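Side-chain contact in phage related exonuclease (Haemophilus somnus 129PT, PDB 3K93), which probably degrades DNA as a metal-dependent phage-type exonuclease: residues A[61-66]-A[157-162]. Sequence-based numbering, arbitrary orientation. Where two conformers were deposited one is given.
Sequences TQKGNE and FVLFPT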
# COMPACT_ATOMS: atom_id res chain seq x y z
N THR A 61 8.82 17.59 1.86
CA THR A 61 10.23 17.96 1.78
C THR A 61 10.38 19.49 1.58
O THR A 61 11.32 20.08 2.10
CB THR A 61 10.98 17.21 0.62
OG1 THR A 61 10.42 17.61 -0.62
CG2 THR A 61 10.85 15.67 0.75
N GLN A 62 9.48 20.13 0.85
CA GLN A 62 9.55 21.57 0.72
C GLN A 62 9.34 22.28 2.06
O GLN A 62 9.97 23.31 2.31
CB GLN A 62 8.57 22.10 -0.33
CG GLN A 62 8.87 23.55 -0.82
CD GLN A 62 10.37 23.87 -1.01
OE1 GLN A 62 10.85 24.90 -0.54
NE2 GLN A 62 11.11 22.99 -1.71
N LYS A 63 8.51 21.73 2.95
CA LYS A 63 8.32 22.36 4.28
C LYS A 63 9.64 22.43 5.04
O LYS A 63 10.00 23.48 5.59
CB LYS A 63 7.26 21.64 5.12
CG LYS A 63 7.04 22.22 6.52
CD LYS A 63 5.93 21.53 7.26
CE LYS A 63 5.73 22.06 8.67
NZ LYS A 63 4.51 21.51 9.40
N GLY A 64 10.38 21.32 5.03
CA GLY A 64 11.69 21.26 5.69
C GLY A 64 12.67 22.26 5.10
O GLY A 64 13.46 22.83 5.81
N ASN A 65 12.60 22.47 3.81
CA ASN A 65 13.48 23.44 3.18
C ASN A 65 13.14 24.85 3.60
O ASN A 65 14.02 25.58 3.96
CB ASN A 65 13.44 23.34 1.66
CG ASN A 65 14.12 22.08 1.14
OD1 ASN A 65 15.07 21.56 1.76
ND2 ASN A 65 13.65 21.58 -0.04
N GLU A 66 11.86 25.19 3.58
CA GLU A 66 11.42 26.52 3.99
C GLU A 66 11.68 26.83 5.44
O GLU A 66 11.98 27.97 5.77
CB GLU A 66 9.96 26.77 3.64
CG GLU A 66 9.76 26.78 2.13
CD GLU A 66 8.36 27.19 1.65
OE1 GLU A 66 7.53 27.65 2.48
OE2 GLU A 66 8.13 27.04 0.41
N PHE A 157 13.23 16.06 15.91
CA PHE A 157 11.93 16.09 15.24
C PHE A 157 11.23 17.35 15.76
O PHE A 157 11.05 17.48 16.96
CB PHE A 157 11.10 14.87 15.63
CG PHE A 157 11.63 13.60 15.07
CD1 PHE A 157 11.37 13.25 13.77
CD2 PHE A 157 12.37 12.74 15.85
CE1 PHE A 157 11.86 12.07 13.25
CE2 PHE A 157 12.85 11.55 15.33
CZ PHE A 157 12.61 11.23 14.04
N VAL A 158 10.85 18.23 14.82
CA VAL A 158 10.27 19.53 15.14
C VAL A 158 9.00 19.78 14.33
O VAL A 158 8.97 19.57 13.10
CB VAL A 158 11.29 20.65 14.93
CG1 VAL A 158 12.39 20.56 15.97
CG2 VAL A 158 11.87 20.60 13.53
N LEU A 159 7.94 20.20 15.02
CA LEU A 159 6.65 20.52 14.41
C LEU A 159 6.42 22.02 14.46
O LEU A 159 6.26 22.60 15.56
CB LEU A 159 5.48 19.82 15.14
CG LEU A 159 4.11 20.10 14.54
CD1 LEU A 159 4.02 19.64 13.06
CD2 LEU A 159 2.94 19.50 15.40
N PHE A 160 6.42 22.64 13.28
CA PHE A 160 6.02 24.01 13.14
C PHE A 160 4.73 24.01 12.33
O PHE A 160 4.45 23.04 11.61
CB PHE A 160 7.07 24.80 12.33
CG PHE A 160 8.43 24.90 12.98
CD1 PHE A 160 8.62 25.71 14.08
CD2 PHE A 160 9.51 24.20 12.48
CE1 PHE A 160 9.85 25.81 14.69
CE2 PHE A 160 10.78 24.32 13.10
CZ PHE A 160 10.94 25.13 14.20
N PRO A 161 4.00 25.11 12.37
CA PRO A 161 2.87 25.25 11.44
C PRO A 161 3.32 25.15 10.00
O PRO A 161 4.42 25.60 9.68
CB PRO A 161 2.34 26.66 11.71
CG PRO A 161 2.97 27.11 12.91
CD PRO A 161 4.19 26.31 13.18
N THR A 162 2.47 24.59 9.14
CA THR A 162 2.80 24.46 7.74
C THR A 162 2.66 25.83 7.08
O THR A 162 1.65 26.47 7.24
CB THR A 162 1.88 23.40 7.07
OG1 THR A 162 2.13 22.13 7.67
CG2 THR A 162 2.14 23.28 5.56
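Lys63, on helix 59-66, reaches Phe160 and Thr162 in the loop that follows strand 152-158, one of the inner strands of a mixed sheet. Asp100 and Asp111 at the sodium ion, with Asp-Thr-Lys at the end of strand 108-114, are consistent with a PD-(D/E)XK nuclease core. A single ammonium group carries the contact. Every torsion of the lysine is close to anti, from chi1 at 178° to chi4 at 173°, and the extended chain carries NZ past Thr162, whose side chain it crosses at about a right angle, to the carbonyl of Phe160. At its tip the packing is tight: NZ donates to Phe160 O at 2.7 Å, tilted 23° from the carbonyl plane, and to Thr162 OG1 at 3.0 Å, while CD1 of Leu159 lies 4.1 Å from NZ. The carbonyls of Ser115 and Trp116, beyond strand 108-114, also accept from NZ; four oxygens thus surround three N-H groups, at least one of which must be shared, and the buried charge ties two neighbouring loops to the helix. On the loose side, Pro161 is partly exposed and contributes little, and the contact does not extend to Asn65, which is open to solvent. The Phe160 ring turns instead to helix 68-79, against Gln70 and Leu74, while its carbonyl oxygen comes within 3.4 Å of Lys63 CE.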